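Local coordinates for protein alanine racemase (Actinobacillus succinogenes, PDB 3C3K) that is of unknown function but has the two-lobed fold of periplasmic binding proteins and LacI-type regulators, at residues 68-73 / 89-94; 155-160 / 183-188; 232-237 / 272-277; 164-169 / 193-198. One frame throughout, in Å; residues are numbered along the deposited sequence.

Contact 1: 68-73 / 89-94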
loop_
_atom_site.group_PDB
_atom_site.type_symbol
_atom_site.label_atom_id
_atom_site.label_comp_id
_atom_site.label_asym_id
_atom_site.label_seq_id
_atom_site.Cartn_x
_atom_site.Cartn_y
_atom_site.Cartn_z
ATOM N N VAL B 68 -9.887 6.851 -19.151
ATOM C CA VAL B 68 -9.972 6.123 -17.888
ATOM C C VAL B 68 -9.332 4.699 -17.971
ATOM O O VAL B 68 -9.527 3.978 -18.934
ATOM C CB VAL B 68 -11.456 6.160 -17.343
ATOM C CG1 VAL B 68 -12.401 5.835 -18.400
ATOM C CG2 VAL B 68 -11.688 5.214 -16.122
ATOM N N ILE B 69 -8.486 4.362 -16.979
ATOM C CA ILE B 69 -8.025 2.972 -16.750
ATOM C C ILE B 69 -8.695 2.508 -15.508
ATOM O O ILE B 69 -8.709 3.228 -14.524
ATOM C CB ILE B 69 -6.507 2.912 -16.591
ATOM C CG1 ILE B 69 -5.883 3.422 -17.879
ATOM C CG2 ILE B 69 -6.025 1.435 -16.302
ATOM C CD1 ILE B 69 -4.348 3.684 -17.755
ATOM N N THR B 70 -9.398 1.396 -15.598
ATOM C CA THR B 70 -10.130 0.830 -14.472
ATOM C C THR B 70 -9.529 -0.532 -14.031
ATOM O O THR B 70 -9.121 -1.332 -14.860
ATOM C CB THR B 70 -11.667 0.709 -14.754
ATOM O OG1 THR B 70 -12.312 0.329 -13.512
ATOM C CG2 THR B 70 -11.999 -0.294 -15.904
ATOM N N MET B 71 -9.439 -0.738 -12.712
ATOM C CA MET B 71 -9.035 -1.971 -12.161
ATOM C C MET B 71 -10.293 -2.567 -11.422
ATOM O O MET B 71 -10.185 -3.588 -10.759
ATOM C CB MET B 71 -7.862 -1.789 -11.177
ATOM C CG MET B 71 -6.618 -0.892 -11.667
ATOM S SD MET B 71 -5.371 -0.761 -10.277
ATOM C CE MET B 71 -4.850 -2.379 -10.392
ATOM N N ASP B 72 -11.487 -1.996 -11.641
ATOM C CA ASP B 72 -12.697 -2.570 -10.994
ATOM C C ASP B 72 -13.207 -3.885 -11.546
ATOM O O ASP B 72 -12.796 -4.334 -12.649
ATOM C CB ASP B 72 -13.832 -1.560 -11.073
ATOM C CG ASP B 72 -13.708 -0.447 -10.034
ATOM O OD1 ASP B 72 -12.862 -0.562 -9.162
ATOM O OD2 ASP B 72 -14.571 0.474 -10.045
ATOM N N ALA B 73 -14.139 -4.502 -10.801
ATOM C CA ALA B 73 -14.756 -5.752 -11.231
ATOM C C ALA B 73 -15.304 -5.611 -12.653
ATOM O O ALA B 73 -15.908 -4.563 -13.026
ATOM C CB ALA B 73 -15.898 -6.189 -10.247
ATOM N N TRP B 89 -10.603 4.050 -22.922
ATOM C CA TRP B 89 -10.992 3.197 -21.784
ATOM C C TRP B 89 -10.181 1.915 -21.876
ATOM O O TRP B 89 -10.077 1.302 -22.953
ATOM C CB TRP B 89 -12.501 2.904 -21.909
ATOM C CG TRP B 89 -13.220 2.263 -20.783
ATOM C CD1 TRP B 89 -12.776 2.042 -19.528
ATOM C CD2 TRP B 89 -14.606 1.860 -20.798
ATOM N NE1 TRP B 89 -13.776 1.498 -18.755
ATOM C CE2 TRP B 89 -14.909 1.363 -19.524
ATOM C CE3 TRP B 89 -15.601 1.854 -21.789
ATOM C CZ2 TRP B 89 -16.196 0.862 -19.183
ATOM C CZ3 TRP B 89 -16.913 1.340 -21.457
ATOM C CH2 TRP B 89 -17.191 0.879 -20.160
ATOM N N VAL B 90 -9.606 1.494 -20.747
ATOM C CA VAL B 90 -8.808 0.273 -20.685
ATOM C C VAL B 90 -9.090 -0.379 -19.370
ATOM O O VAL B 90 -9.171 0.303 -18.374
ATOM C CB VAL B 90 -7.293 0.527 -20.747
ATOM C CG1 VAL B 90 -6.531 -0.747 -20.547
ATOM C CG2 VAL B 90 -6.857 1.128 -22.100
ATOM N N GLN B 91 -9.204 -1.704 -19.370
ATOM C CA GLN B 91 -9.421 -2.451 -18.159
ATOM C C GLN B 91 -8.156 -3.192 -17.783
ATOM O O GLN B 91 -7.504 -3.807 -18.637
ATOM C CB GLN B 91 -10.613 -3.403 -18.302
ATOM C CG GLN B 91 -10.558 -4.595 -17.255
ATOM C CD GLN B 91 -11.441 -4.249 -16.059
ATOM O OE1 GLN B 91 -12.549 -3.761 -16.249
ATOM N NE2 GLN B 91 -10.956 -4.486 -14.842
ATOM N N CYS B 92 -7.764 -3.098 -16.527
ATOM C CA CYS B 92 -6.609 -3.849 -15.990
ATOM C C CYS B 92 -7.033 -4.999 -15.116
ATOM O O CYS B 92 -7.939 -4.865 -14.294
ATOM C CB CYS B 92 -5.760 -2.972 -15.073
ATOM S SG CYS B 92 -4.799 -1.710 -15.843
ATOM N N ALA B 93 -6.319 -6.119 -15.237
ATOM C CA ALA B 93 -6.397 -7.208 -14.279
ATOM C C ALA B 93 -7.680 -7.983 -14.299
ATOM O O ALA B 93 -7.828 -8.857 -13.512
ATOM C CB ALA B 93 -6.115 -6.729 -12.847
ATOM N N GLU B 94 -8.591 -7.674 -15.194
ATOM C CA GLU B 94 -9.727 -8.551 -15.482
ATOM C C GLU B 94 -9.640 -8.952 -16.967
ATOM O O GLU B 94 -9.253 -8.158 -17.815
ATOM C CB GLU B 94 -11.057 -7.863 -15.186
ATOM C CG GLU B 94 -11.345 -7.594 -13.715
ATOM C CD GLU B 94 -12.010 -8.765 -13.038
ATOM O OE1 GLU B 94 -11.449 -9.880 -13.118
ATOM O OE2 GLU B 94 -13.094 -8.570 -12.442
#
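Gln91 reaches from strand 89-92 to the chain that leaves strand 68-70. Gln91 CB lies 4.2 Å from Thr70 CG2. CG is roughly anti to the backbone N (chi1 158°), and a bend at chi2 brings the amide beside Asp72 O. Gln91 CD lies 3.7 Å from Asp72 O, and Gln91 OE1 rests 3.5 Å from Thr70 CG2. Gln91 NE2 gives one hydrogen bond to Asp72 O at 2.9 Å, in the plane of that carbonyl. Gln91 NE2 gives another to Cys92 O at 3.1 Å, with the donor well above the carbonyl plane. Together they fix the rotation of the amide. The two strands are neighbours in the parallel sheet of the N-terminal lobe, joined by helix 77-84 in a beta-alpha-beta crossover. Backbone bonds run from Val90 N to Val68 O, Thr70 N to Val90 O (3.0 Å) and Cys92 N to Thr70 O (2.8 Å). Trp89 and Val68 lie side by side on the face covered by helix 77-84. Ile69 and Val90 face helix 239-254. Ile69 CG2 meets Cys92 SG at 3.4 Å. At the strand end, Thr70 OG1 accepts from Asp72 N in an ST turn.

Contact 2: 155-160 / 183-188; sequences LDYSRI and VKPDAI
Tyr157 packs against Val183 and Pro185 at one end of the parallel sheet in the C-terminal lobe. The two segments lead into strands 159-162 and 187-190 of this periplasmic binding protein-like fold. These strands are not neighbours, because strand 127-131 runs between them. Helix 168-179 lies between the two segments in the chain, and the contact joins the loops that enter the two strands.

The packing is carried by the tyrosine ring. Its CG is anti to the backbone N (chi1 178°), which sends the ring across to 183-188. Tyr157 CD1 meets Val183 CG1 at 3.9 Å, and the two side chains run alongside one another, head to tail. The far end of the ring crosses Pro185, with Tyr157 CZ 4.0 Å from Pro185 CB. Ala128 of the middle strand also touches both Tyr157 and Pro185. Within their own segment, Arg159 and Tyr157 pack together. Tyr157 CE1 lies over one face of the guanidinium, offset to its rim, and a bend at chi3 of Arg159 brings the group there.

The polar part includes no direct hydrogen bond between the segments. Val183 O sits at the ring edge, 3.7 Å from Tyr157 CE1. It also accepts from Ser181 OG. Arg159 NH1 has a weak hydrogen bond to the same Ser181 OG.

One water ties these groups together. It lies near the plane of the tyrosine ring. It accepts from Tyr157 OH at 2.6 Å and weakly from Arg159 NE at 3.0 Å, and it donates to Val183 O at 2.7 Å.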
loop_
_atom_site.group_PDB
_atom_site.type_symbol
_atom_site.label_atom_id
_atom_site.label_comp_id
_atom_site.label_asym_id
_atom_site.label_seq_id
_atom_site.Cartn_x
_atom_site.Cartn_y
_atom_site.Cartn_z
ATOM N N LEU B 155 -8.687 -35.480 -5.902
ATOM C CA LEU B 155 -8.522 -35.211 -4.491
ATOM C C LEU B 155 -9.901 -35.126 -3.833
ATOM O O LEU B 155 -10.813 -34.536 -4.358
ATOM C CB LEU B 155 -7.673 -33.945 -4.261
ATOM C CG LEU B 155 -6.289 -33.947 -4.989
ATOM C CD1 LEU B 155 -5.481 -32.695 -4.875
ATOM C CD2 LEU B 155 -5.395 -35.090 -4.508
ATOM N N ASP B 156 -10.044 -35.689 -2.648
ATOM C CA ASP B 156 -11.330 -35.630 -1.965
ATOM C C ASP B 156 -11.552 -34.296 -1.181
ATOM O O ASP B 156 -12.693 -33.795 -1.047
ATOM C CB ASP B 156 -11.400 -36.808 -1.026
ATOM C CG ASP B 156 -12.845 -37.082 -0.537
ATOM O OD1 ASP B 156 -13.827 -36.441 -1.031
ATOM O OD2 ASP B 156 -12.977 -37.934 0.349
ATOM N N TYR B 157 -10.471 -33.694 -0.715
ATOM C CA TYR B 157 -10.554 -32.483 0.111
ATOM C C TYR B 157 -10.653 -31.232 -0.736
ATOM O O TYR B 157 -9.825 -30.982 -1.671
ATOM C CB TYR B 157 -9.314 -32.378 1.017
ATOM C CG TYR B 157 -9.197 -31.151 1.915
ATOM C CD1 TYR B 157 -9.468 -31.230 3.273
ATOM C CD2 TYR B 157 -8.736 -29.936 1.412
ATOM C CE1 TYR B 157 -9.334 -30.115 4.102
ATOM C CE2 TYR B 157 -8.627 -28.824 2.202
ATOM C CZ TYR B 157 -8.917 -28.915 3.556
ATOM O OH TYR B 157 -8.758 -27.824 4.351
ATOM N N SER B 158 -11.624 -30.425 -0.333
ATOM C CA SER B 158 -11.860 -29.137 -0.888
ATOM C C SER B 158 -12.212 -28.234 0.249
ATOM O O SER B 158 -13.049 -28.623 1.127
ATOM C CB SER B 158 -13.119 -29.192 -1.749
ATOM O OG SER B 158 -12.882 -28.461 -2.876
ATOM N N ARG B 159 -11.584 -27.048 0.265
ATOM C CA ARG B 159 -12.104 -25.999 1.076
ATOM C C ARG B 159 -11.721 -24.582 0.906
ATOM O O ARG B 159 -10.552 -24.253 0.692
ATOM C CB ARG B 159 -12.632 -26.419 2.419
ATOM C CG ARG B 159 -11.892 -26.300 3.701
ATOM C CD ARG B 159 -12.997 -26.750 4.742
ATOM N NE ARG B 159 -12.638 -28.007 5.435
ATOM C CZ ARG B 159 -12.917 -29.249 5.002
ATOM N NH1 ARG B 159 -12.508 -30.300 5.713
ATOM N NH2 ARG B 159 -13.568 -29.458 3.857
ATOM N N ILE B 160 -12.713 -23.726 1.065
ATOM C CA ILE B 160 -12.524 -22.324 0.751
ATOM C C ILE B 160 -12.955 -21.497 1.928
ATOM O O ILE B 160 -14.059 -21.715 2.506
ATOM C CB ILE B 160 -13.380 -21.942 -0.462
ATOM C CG1 ILE B 160 -12.996 -22.815 -1.630
ATOM C CG2 ILE B 160 -13.246 -20.433 -0.796
ATOM C CD1 ILE B 160 -14.000 -22.845 -2.805
ATOM N N VAL B 183 -10.810 -32.549 9.299
ATOM C CA VAL B 183 -9.612 -32.703 8.469
ATOM C C VAL B 183 -8.999 -31.331 8.265
ATOM O O VAL B 183 -9.676 -30.419 7.798
ATOM C CB VAL B 183 -9.946 -33.358 7.103
ATOM C CG1 VAL B 183 -8.668 -33.542 6.259
ATOM C CG2 VAL B 183 -10.580 -34.706 7.312
ATOM N N LYS B 184 -7.734 -31.189 8.642
ATOM C CA LYS B 184 -6.967 -29.963 8.421
ATOM C C LYS B 184 -6.228 -29.919 7.055
ATOM O O LYS B 184 -5.893 -30.974 6.489
ATOM C CB LYS B 184 -5.975 -29.790 9.560
ATOM C CG LYS B 184 -6.490 -30.429 10.792
ATOM C CD LYS B 184 -6.879 -29.450 11.833
ATOM C CE LYS B 184 -5.867 -29.598 12.950
ATOM N NZ LYS B 184 -6.203 -28.693 14.062
ATOM N N PRO B 185 -5.949 -28.711 6.540
ATOM C CA PRO B 185 -5.257 -28.753 5.289
ATOM C C PRO B 185 -3.795 -29.109 5.484
ATOM O O PRO B 185 -3.244 -28.971 6.602
ATOM C CB PRO B 185 -5.396 -27.317 4.757
ATOM C CG PRO B 185 -5.415 -26.486 5.942
ATOM C CD PRO B 185 -6.206 -27.324 6.982
ATOM N N ASP B 186 -3.183 -29.643 4.432
ATOM C CA ASP B 186 -1.749 -29.710 4.402
ATOM C C ASP B 186 -1.194 -28.621 3.471
ATOM O O ASP B 186 0.014 -28.590 3.210
ATOM C CB ASP B 186 -1.242 -31.134 4.001
ATOM C CG ASP B 186 -1.756 -31.603 2.628
ATOM O OD1 ASP B 186 -2.336 -30.772 1.893
ATOM O OD2 ASP B 186 -1.618 -32.821 2.286
ATOM N N ALA B 187 -2.049 -27.746 2.938
ATOM C CA ALA B 187 -1.569 -26.647 2.103
ATOM C C ALA B 187 -2.606 -25.597 1.906
ATOM O O ALA B 187 -3.832 -25.912 1.900
ATOM C CB ALA B 187 -1.061 -27.134 0.761
ATOM N N ILE B 188 -2.138 -24.345 1.877
ATOM C CA ILE B 188 -3.023 -23.185 1.810
ATOM C C ILE B 188 -2.553 -22.308 0.672
ATOM O O ILE B 188 -1.376 -21.872 0.622
ATOM C CB ILE B 188 -3.117 -22.375 3.151
ATOM C CG1 ILE B 188 -3.857 -23.180 4.246
ATOM C CG2 ILE B 188 -3.975 -21.158 2.938
ATOM C CD1 ILE B 188 -3.838 -22.547 5.621
HETATM O O HOH W 1 -9.892 -27.919 6.741
#

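Contact 3: 232-237 / 272-277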
loop_
_atom_site.group_PDB
_atom_site.type_symbol
_atom_site.label_atom_id
_atom_site.label_comp_id
_atom_site.label_asym_id
_atom_site.label_seq_id
_atom_site.Cartn_x
_atom_site.Cartn_y
_atom_site.Cartn_z
ATOM N N LEU B 232 7.734 -16.382 0.911
ATOM C CA LEU B 232 6.464 -16.837 0.397
ATOM C C LEU B 232 6.500 -17.198 -1.076
ATOM O O LEU B 232 6.791 -16.343 -1.899
ATOM C CB LEU B 232 5.379 -15.744 0.699
ATOM C CG LEU B 232 4.061 -16.117 0.092
ATOM C CD1 LEU B 232 3.523 -17.336 0.898
ATOM C CD2 LEU B 232 3.157 -14.859 0.137
ATOM N N THR B 233 6.302 -18.493 -1.391
ATOM C CA THR B 233 5.977 -18.903 -2.728
ATOM C C THR B 233 4.738 -18.181 -3.220
ATOM O O THR B 233 3.740 -18.005 -2.511
ATOM C CB THR B 233 5.774 -20.390 -2.812
ATOM O OG1 THR B 233 6.973 -21.029 -2.403
ATOM C CG2 THR B 233 5.396 -20.865 -4.268
ATOM N N THR B 234 4.789 -17.754 -4.453
ATOM C CA THR B 234 3.724 -16.922 -4.955
ATOM C C THR B 234 3.643 -16.998 -6.458
ATOM O O THR B 234 4.550 -17.534 -7.138
ATOM C CB THR B 234 3.925 -15.466 -4.472
ATOM O OG1 THR B 234 2.780 -14.676 -4.817
ATOM C CG2 THR B 234 5.242 -14.833 -5.052
ATOM N N VAL B 235 2.528 -16.491 -6.976
ATOM C CA VAL B 235 2.416 -16.214 -8.398
ATOM C C VAL B 235 2.791 -14.754 -8.673
ATOM O O VAL B 235 2.029 -13.853 -8.345
ATOM C CB VAL B 235 0.999 -16.540 -8.956
ATOM C CG1 VAL B 235 0.946 -16.293 -10.411
ATOM C CG2 VAL B 235 0.631 -17.961 -8.659
ATOM N N GLN B 236 3.965 -14.551 -9.270
ATOM C CA GLN B 236 4.474 -13.208 -9.596
ATOM C C GLN B 236 3.811 -12.653 -10.832
ATOM O O GLN B 236 3.836 -13.310 -11.896
ATOM C CB GLN B 236 5.967 -13.291 -9.872
ATOM C CG GLN B 236 6.597 -11.977 -10.268
ATOM C CD GLN B 236 6.792 -11.145 -9.067
ATOM O OE1 GLN B 236 7.469 -11.574 -8.133
ATOM N NE2 GLN B 236 6.177 -9.949 -9.041
ATOM N N GLN B 237 3.096 -11.529 -10.677
ATOM C CA GLN B 237 2.552 -10.765 -11.839
ATOM C C GLN B 237 3.540 -9.675 -12.287
ATOM O O GLN B 237 4.244 -9.097 -11.450
ATOM C CB GLN B 237 1.277 -10.054 -11.471
ATOM C CG GLN B 237 0.156 -11.020 -11.086
ATOM C CD GLN B 237 -1.180 -10.410 -11.344
ATOM O OE1 GLN B 237 -1.401 -9.846 -12.422
ATOM N NE2 GLN B 237 -2.119 -10.536 -10.367
ATOM N N VAL B 272 6.915 -18.425 -8.580
ATOM C CA VAL B 272 8.210 -18.173 -7.915
ATOM C C VAL B 272 8.256 -18.988 -6.610
ATOM O O VAL B 272 7.496 -18.751 -5.691
ATOM C CB VAL B 272 8.405 -16.666 -7.656
ATOM C CG1 VAL B 272 9.533 -16.449 -6.758
ATOM C CG2 VAL B 272 8.571 -15.905 -9.001
ATOM N N ARG B 273 9.134 -19.983 -6.589
ATOM C CA ARG B 273 9.247 -20.948 -5.489
ATOM C C ARG B 273 10.084 -20.421 -4.363
ATOM O O ARG B 273 11.277 -20.104 -4.558
ATOM C CB ARG B 273 9.906 -22.225 -5.959
ATOM C CG ARG B 273 9.372 -22.697 -7.274
ATOM C CD ARG B 273 10.358 -23.614 -8.040
ATOM N NE ARG B 273 9.643 -24.201 -9.161
ATOM C CZ ARG B 273 8.713 -25.139 -9.012
ATOM N NH1 ARG B 273 8.076 -25.600 -10.077
ATOM N NH2 ARG B 273 8.417 -25.610 -7.798
ATOM N N ARG B 274 9.472 -20.338 -3.173
ATOM C CA ARG B 274 10.262 -20.016 -2.013
ATOM C C ARG B 274 10.166 -21.092 -0.931
ATOM O O ARG B 274 9.702 -22.195 -1.199
ATOM C CB ARG B 274 9.911 -18.631 -1.497
ATOM C CG ARG B 274 10.008 -17.599 -2.629
ATOM C CD ARG B 274 10.049 -16.185 -2.097
ATOM N NE ARG B 274 10.338 -15.220 -3.160
ATOM C CZ ARG B 274 9.459 -14.358 -3.644
ATOM N NH1 ARG B 274 8.203 -14.319 -3.171
ATOM N NH2 ARG B 274 9.850 -13.499 -4.583
ATOM N N GLN B 275 10.564 -20.761 0.282
ATOM C CA GLN B 275 10.637 -21.733 1.356
ATOM C C GLN B 275 9.263 -22.161 1.876
ATOM O O GLN B 275 9.134 -23.229 2.424
ATOM C CB GLN B 275 11.516 -21.176 2.469
ATOM C CG GLN B 275 11.618 -22.069 3.736
ATOM C CD GLN B 275 12.841 -21.710 4.593
ATOM O OE1 GLN B 275 13.083 -20.503 4.881
ATOM N NE2 GLN B 275 13.662 -22.738 4.942
ATOM N N SER B 276 8.239 -21.373 1.620
ATOM C CA SER B 276 6.894 -21.636 2.181
ATOM C C SER B 276 6.198 -22.808 1.517
ATOM O O SER B 276 5.205 -23.286 2.013
ATOM C CB SER B 276 6.024 -20.391 2.055
ATOM O OG SER B 276 5.596 -20.262 0.718
ATOM N N SER B 277 6.723 -23.257 0.373
ATOM C CA SER B 277 6.175 -24.423 -0.265
ATOM C C SER B 277 7.214 -25.503 -0.563
ATOM O O SER B 277 6.892 -26.694 -0.511
ATOM C CB SER B 277 5.426 -24.027 -1.546
ATOM O OG SER B 277 6.312 -23.573 -2.547
HETATM O O HOH W 2 8.057 -11.609 -5.559
#
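This contact is a short antiparallel pairing that continues as a network of side-chain hydrogen bonds, on the C-terminal-lobe side of two chain crossings between the lobes. Segment 232-237 leads out to helix 239-254, which packs on the N-terminal sheet. Segment 272-277 comes back after strand 264-266 of that sheet. Thr234 and Val272 form a hydrogen-bonded pair of the two-stranded sheet 234-236 and 270-272. Thr234 N gives to Val272 O at 3.1 Å, and Val272 N gives to Thr234 O.

Beyond this pair the chain 272-277 turns around Thr233. Thr233 OG1 lies beside its own backbone N, anti to the carbonyl carbon (chi1 -60°). This torsion sets OG1 between Arg274 N and Ser277 OG. Thr233 OG1 accepts from Arg274 N at 2.7 Å and shares a hydrogen bond with Ser277 OG at 2.6 Å. The methyl Thr233 CG2 meets Val272 O at 3.3 Å. Ser276 OG accepts from Thr233 N at 2.8 Å and is also hydrogen-bonded to Val216 O of strand 215-217.

Arg274 runs extended from CG to NE along Leu232. Arg274 NH1 donates to Leu232 O at 2.8 Å, and the acceptor lies 17° out of the Arg274 guanidinium plane. The same nitrogen lies beside Thr234 CG2. Val272 CG1 covers one face, near the rim. At the edge a water accepts from NH2 and donates to Gln236 OE1, while Gln236 NE2 is bound to Gly221 O.

Thr233 is held through N and OG1, which ties residues 274-277 to 232-233 although they form no regular strand.

Contact 4: 164-169 / 193-198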
loop_
_atom_site.group_PDB
_atom_site.type_symbol
_atom_site.label_atom_id
_atom_site.label_comp_id
_atom_site.label_asym_id
_atom_site.label_seq_id
_atom_site.Cartn_x
_atom_site.Cartn_y
_atom_site.Cartn_z
ATOM N N GLU B 164 -12.697 -11.347 4.695
ATOM C CA GLU B 164 -13.576 -10.179 4.460
ATOM C C GLU B 164 -12.816 -8.965 3.955
ATOM O O GLU B 164 -13.246 -8.267 3.020
ATOM C CB GLU B 164 -14.393 -9.789 5.687
ATOM C CG GLU B 164 -15.026 -8.418 5.478
ATOM C CD GLU B 164 -16.306 -8.196 6.263
ATOM O OE1 GLU B 164 -16.278 -8.317 7.510
ATOM O OE2 GLU B 164 -17.333 -7.859 5.631
ATOM N N ASN B 165 -11.677 -8.706 4.559
ATOM C CA ASN B 165 -10.848 -7.583 4.113
ATOM C C ASN B 165 -9.569 -8.055 3.486
ATOM O O ASN B 165 -9.226 -9.195 3.653
ATOM C CB ASN B 165 -10.533 -6.735 5.313
ATOM C CG ASN B 165 -11.782 -6.168 5.921
ATOM O OD1 ASN B 165 -12.541 -5.499 5.257
ATOM N ND2 ASN B 165 -12.032 -6.485 7.160
ATOM N N LEU B 166 -8.857 -7.176 2.771
ATOM C CA LEU B 166 -7.586 -7.546 2.263
ATOM C C LEU B 166 -6.510 -7.089 3.259
ATOM O O LEU B 166 -5.881 -6.056 3.079
ATOM C CB LEU B 166 -7.345 -6.979 0.822
ATOM C CG LEU B 166 -6.100 -7.648 0.224
ATOM C CD1 LEU B 166 -6.431 -9.000 -0.296
ATOM C CD2 LEU B 166 -5.408 -6.780 -0.836
ATOM N N ASP B 167 -6.275 -7.868 4.303
ATOM C CA ASP B 167 -5.212 -7.552 5.249
ATOM C C ASP B 167 -4.776 -8.801 5.953
ATOM O O ASP B 167 -5.448 -9.816 5.848
ATOM C CB ASP B 167 -5.607 -6.425 6.243
ATOM C CG ASP B 167 -6.812 -6.751 7.106
ATOM O OD1 ASP B 167 -7.101 -7.913 7.380
ATOM O OD2 ASP B 167 -7.457 -5.792 7.564
ATOM N N TYR B 168 -3.656 -8.731 6.678
ATOM C CA TYR B 168 -3.033 -9.935 7.219
ATOM C C TYR B 168 -3.965 -10.570 8.278
ATOM O O TYR B 168 -4.067 -11.761 8.340
ATOM C CB TYR B 168 -1.627 -9.634 7.764
ATOM C CG TYR B 168 -1.640 -9.247 9.212
ATOM C CD1 TYR B 168 -1.466 -10.212 10.225
ATOM C CD2 TYR B 168 -1.863 -7.932 9.586
ATOM C CE1 TYR B 168 -1.518 -9.865 11.560
ATOM C CE2 TYR B 168 -1.891 -7.564 10.933
ATOM C CZ TYR B 168 -1.718 -8.526 11.902
ATOM O OH TYR B 168 -1.743 -8.132 13.214
ATOM N N MET B 169 -4.668 -9.763 9.045
ATOM C CA MET B 169 -5.592 -10.272 10.043
ATOM C C MET B 169 -6.670 -11.101 9.388
ATOM O O MET B 169 -7.060 -12.150 9.937
ATOM C CB MET B 169 -6.235 -9.125 10.880
ATOM C CG MET B 169 -7.172 -9.651 12.006
ATOM S SD MET B 169 -6.366 -10.803 13.154
ATOM C CE MET B 169 -4.663 -10.100 13.402
ATOM N N ASP B 193 -0.707 -12.273 -1.689
ATOM C CA ASP B 193 0.363 -12.371 -0.717
ATOM C C ASP B 193 -0.006 -11.763 0.650
ATOM O O ASP B 193 0.498 -12.190 1.625
ATOM C CB ASP B 193 1.615 -11.642 -1.236
ATOM C CG ASP B 193 2.191 -12.291 -2.463
ATOM O OD1 ASP B 193 1.947 -13.501 -2.663
ATOM O OD2 ASP B 193 2.962 -11.641 -3.177
ATOM N N VAL B 194 -0.857 -10.751 0.700
ATOM C CA VAL B 194 -1.243 -10.102 1.985
ATOM C C VAL B 194 -1.982 -11.147 2.880
ATOM O O VAL B 194 -1.733 -11.270 4.077
ATOM C CB VAL B 194 -2.135 -8.883 1.729
ATOM C CG1 VAL B 194 -2.626 -8.270 3.033
ATOM C CG2 VAL B 194 -1.380 -7.803 0.937
ATOM N N LEU B 195 -2.887 -11.886 2.270
ATOM C CA LEU B 195 -3.658 -12.899 3.010
ATOM C C LEU B 195 -2.746 -14.051 3.396
ATOM O O LEU B 195 -2.916 -14.631 4.459
ATOM C CB LEU B 195 -4.804 -13.383 2.121
ATOM C CG LEU B 195 -5.803 -12.257 1.856
ATOM C CD1 LEU B 195 -6.854 -12.837 0.864
ATOM C CD2 LEU B 195 -6.464 -11.724 3.168
ATOM N N ALA B 196 -1.765 -14.365 2.552
ATOM C CA ALA B 196 -0.860 -15.522 2.796
ATOM C C ALA B 196 0.083 -15.207 3.958
ATOM O O ALA B 196 0.435 -16.084 4.754
ATOM C CB ALA B 196 -0.070 -15.914 1.527
ATOM N N ALA B 197 0.474 -13.935 4.083
ATOM C CA ALA B 197 1.340 -13.529 5.195
ATOM C C ALA B 197 0.621 -13.777 6.522
ATOM O O ALA B 197 1.248 -14.153 7.510
ATOM C CB ALA B 197 1.738 -12.076 5.057
ATOM N N GLY B 198 -0.695 -13.577 6.525
ATOM C CA GLY B 198 -1.538 -13.830 7.707
ATOM C C GLY B 198 -1.713 -15.321 7.909
ATOM O O GLY B 198 -1.755 -15.826 9.046
#
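The CA atoms of Tyr168 and Gly198 are 4.2 Å apart. Tyr168 begins helix 168-179, and Gly198 lies in the first turns of helix 193-205. In the chain of the C-terminal lobe these helices come before and after strand 187-190. Gly198 CA makes a CA-H...O contact with Tyr168 O at 3.3 Å. Tyr168 O sits almost where a side chain on Gly198 would begin, and the close approach depends on there being none. Residues 164-167 form a loop that passes alongside the start of the second helix.

Val194 and Leu195 pack between helix and loop. Val194 CG1, anti to its own backbone N (chi1 176°), presses on Asp167 CA at 3.5 Å. The CB of Leu195 starts away from the loop, but its end comes back. Leu195 CD2 reaches Asp167 O at 3.4 Å and Asn165 O at 3.8 Å. Leu166 crosses Leu195 at about a right angle, with Leu166 CD1 4.0 Å from Leu195 CG. Leu166 also touches Asn20 of the N-terminal lobe, and a bound glycerol lies about 5 Å from its side chain. Gly198 CA lies at the edge of the Tyr168 ring. Tyr168 OH makes a weak hydrogen bond to Gln226 of the second subunit.

Asp167 is the N-cap of helix 168-179, with OD1 accepting from Ala170 N. This carboxylate would be expected to suit the positive end of the helix dipole.

No hydrogen bond crosses between the segments. The join rests on methyls packed against backbone atoms, on leucine contacts and on one CA-H...O contact, while the polar side chains serve the helix end or partners beyond the pair.

How the contacts relate
Contact 1 is fully buried and belongs to the parallel sheet of the N-terminal lobe. The other three are only partly buried. Contacts 2 and 4 lie in the C-terminal lobe, and contact 3 sits on its side of the chain crossings between the lobes. Contacts 2 and 4 share the run from strand 159-162 through helix 168-179 to strand 187-190. Neither has a direct hydrogen bond across it, but contact 2 is bridged by a water. Contact 3 resembles contact 1 in using backbone pairing, but antiparallel and extended by hydroxyls and an arginine. Contacts 3 and 4 touch: Thr234 OG1 lies 2.6 Å from Asp193 OD1, a probable hydrogen bond.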